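PDB 2E7P: glutaredoxin from Populus tremula x Populus tremuloides, which binds a glutathione-ligated [2Fe-2S] cluster and probably reduces low-molecular-weight and protein disulfides at the expense of glutathione. Local coordinates for residues Lys11-Leu16 with Ser63-Trp68. Residues are numbered along the deposited sequence; the frame is centred on the assembly and turned at random.
Sequences KKAKEL and SALAHW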
loop_
_atom_site.group_PDB
_atom_site.type_symbol
_atom_site.label_atom_id
_atom_site.label_comp_id
_atom_site.label_asym_id
_atom_site.label_seq_id
_atom_site.Cartn_x
_atom_site.Cartn_y
_atom_site.Cartn_z
ATOM N N LYS C 11 8.280 -2.474 -24.589
ATOM C CA LYS C 11 8.576 -1.235 -25.301
ATOM C C LYS C 11 7.968 -0.047 -24.565
ATOM O O LYS C 11 8.661 0.932 -24.307
ATOM C CB LYS C 11 8.034 -1.289 -26.743
ATOM C CG LYS C 11 8.456 -0.094 -27.591
ATOM C CD LYS C 11 8.137 -0.298 -29.054
ATOM C CE LYS C 11 9.240 0.319 -29.913
ATOM N NZ LYS C 11 8.990 1.767 -30.164
ATOM N N LYS C 12 6.678 -0.168 -24.236
ATOM C CA LYS C 12 5.926 0.877 -23.551
ATOM C C LYS C 12 6.500 1.163 -22.140
ATOM O O LYS C 12 6.716 2.332 -21.785
ATOM C CB LYS C 12 4.440 0.515 -23.507
ATOM C CG LYS C 12 3.575 1.566 -22.891
ATOM C CD LYS C 12 2.165 1.064 -22.773
ATOM C CE LYS C 12 1.176 2.187 -22.642
ATOM N NZ LYS C 12 -0.151 1.742 -23.153
ATOM N N ALA C 13 6.804 0.114 -21.370
ATOM C CA ALA C 13 7.448 0.297 -20.046
ATOM C C ALA C 13 8.784 1.046 -20.125
ATOM O O ALA C 13 9.047 1.975 -19.353
ATOM C CB ALA C 13 7.623 -1.061 -19.312
ATOM N N LYS C 14 9.642 0.641 -21.052
ATOM C CA LYS C 14 10.934 1.310 -21.211
ATOM C C LYS C 14 10.809 2.806 -21.539
ATOM O O LYS C 14 11.586 3.621 -21.046
ATOM C CB LYS C 14 11.803 0.586 -22.233
ATOM C CG LYS C 14 12.386 -0.729 -21.702
ATOM C CD LYS C 14 13.502 -1.252 -22.598
ATOM C CE LYS C 14 13.731 -2.748 -22.396
ATOM N NZ LYS C 14 15.107 -3.103 -22.848
ATOM N N GLU C 15 9.817 3.143 -22.363
ATOM C CA GLU C 15 9.555 4.515 -22.742
ATOM C C GLU C 15 9.108 5.313 -21.526
ATOM O O GLU C 15 9.651 6.381 -21.241
ATOM C CB GLU C 15 8.448 4.576 -23.786
ATOM C CG GLU C 15 8.862 4.157 -25.197
ATOM C CD GLU C 15 7.719 4.328 -26.189
ATOM O OE1 GLU C 15 7.354 5.513 -26.455
ATOM O OE2 GLU C 15 7.187 3.290 -26.689
ATOM N N LEU C 16 8.090 4.801 -20.844
ATOM C CA LEU C 16 7.598 5.388 -19.604
ATOM C C LEU C 16 8.735 5.649 -18.629
ATOM O O LEU C 16 8.838 6.739 -18.098
ATOM C CB LEU C 16 6.532 4.502 -18.960
ATOM C CG LEU C 16 5.192 4.508 -19.675
ATOM C CD1 LEU C 16 4.260 3.463 -19.054
ATOM C CD2 LEU C 16 4.514 5.913 -19.697
ATOM N N SER C 63 4.477 -6.869 -15.406
ATOM C CA SER C 63 5.267 -8.062 -15.709
ATOM C C SER C 63 6.431 -7.754 -16.662
ATOM O O SER C 63 7.529 -8.284 -16.487
ATOM C CB SER C 63 4.398 -9.266 -16.146
ATOM O OG SER C 63 3.779 -9.009 -17.373
ATOM N N ALA C 64 6.227 -6.834 -17.613
ATOM C CA ALA C 64 7.349 -6.289 -18.402
ATOM C C ALA C 64 8.412 -5.697 -17.480
ATOM O O ALA C 64 9.614 -5.835 -17.735
ATOM C CB ALA C 64 6.861 -5.201 -19.390
ATOM N N LEU C 65 7.991 -4.985 -16.437
ATOM C CA LEU C 65 8.971 -4.409 -15.534
ATOM C C LEU C 65 9.672 -5.514 -14.739
ATOM O O LEU C 65 10.877 -5.424 -14.494
ATOM C CB LEU C 65 8.342 -3.369 -14.582
ATOM C CG LEU C 65 8.063 -1.981 -15.184
ATOM C CD1 LEU C 65 7.048 -1.245 -14.279
ATOM C CD2 LEU C 65 9.365 -1.187 -15.293
ATOM N N ALA C 66 8.922 -6.544 -14.368
ATOM C CA ALA C 66 9.488 -7.707 -13.698
ATOM C C ALA C 66 10.568 -8.369 -14.554
ATOM O O ALA C 66 11.716 -8.529 -14.114
ATOM C CB ALA C 66 8.412 -8.678 -13.311
ATOM N N HIS C 67 10.216 -8.696 -15.796
ATOM C CA HIS C 67 11.180 -9.333 -16.707
ATOM C C HIS C 67 12.412 -8.453 -16.925
ATOM O O HIS C 67 13.554 -8.921 -16.974
ATOM C CB HIS C 67 10.524 -9.607 -18.056
ATOM C CG HIS C 67 9.682 -10.840 -18.083
ATOM N ND1 HIS C 67 10.203 -12.102 -17.891
ATOM C CD2 HIS C 67 8.353 -11.009 -18.306
ATOM C CE1 HIS C 67 9.233 -12.997 -17.989
ATOM N NE2 HIS C 67 8.104 -12.364 -18.260
ATOM N N TRP C 68 12.194 -7.156 -17.042
ATOM C CA TRP C 68 13.293 -6.297 -17.443
ATOM C C TRP C 68 14.223 -5.946 -16.278
ATOM O O TRP C 68 15.467 -6.031 -16.402
ATOM C CB TRP C 68 12.731 -5.076 -18.193
ATOM C CG TRP C 68 13.661 -3.917 -18.413
ATOM C CD1 TRP C 68 14.964 -3.972 -18.803
ATOM C CD2 TRP C 68 13.321 -2.531 -18.337
ATOM N NE1 TRP C 68 15.481 -2.701 -18.907
ATOM C CE2 TRP C 68 14.485 -1.798 -18.646
ATOM C CE3 TRP C 68 12.134 -1.832 -18.028
ATOM C CZ2 TRP C 68 14.516 -0.380 -18.657
ATOM C CZ3 TRP C 68 12.163 -0.426 -17.991
ATOM C CH2 TRP C 68 13.346 0.283 -18.300
#
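Ala64 is the first residue of segment 63-68 of helix 58-69 to touch segment 11-16 of helix 3-18: its CB faces the methyl of Ala13, with 4.2 Å between the two CB atoms. One residue on, Leu65 brings its branch point to the same methyl, Leu65 CG lying 4.3 Å from Ala13 CB, and the same side chain also packs on Phe25 and Phe78 of the central sheet. The methyls of Ala13 and Ala64 meet where the two segments cross at 80°, with their axes 9.3 Å apart. A turn later Trp68 reaches across. With CG anti to the backbone N (chi1 166°), its indole slides under Lys14, whose chain runs extended beyond CG over one face of the ring. Lys14 CG sits 3.5 Å from the centroid of the six-membered ring of Trp68, almost on the normal, a CH-pi contact; farther out, Lys14 NZ stands 4.3 Å from the centroid of the Trp68 five-membered ring, 25° off its normal, in a cation-pi interaction. Trp68 also meets Phe78, Leu10 and Ala17. Were Trp68 replaced by an alanine, the Lys14 ammonium would probably lose its aromatic partner, its methylenes would be free to swing, and Phe78 would lose a ring neighbour. With no hydrogen bond between the segments, the contact between these helices on one side of the thioredoxin-fold sheet rests on apolar packing and on the lysine's hold over the indole.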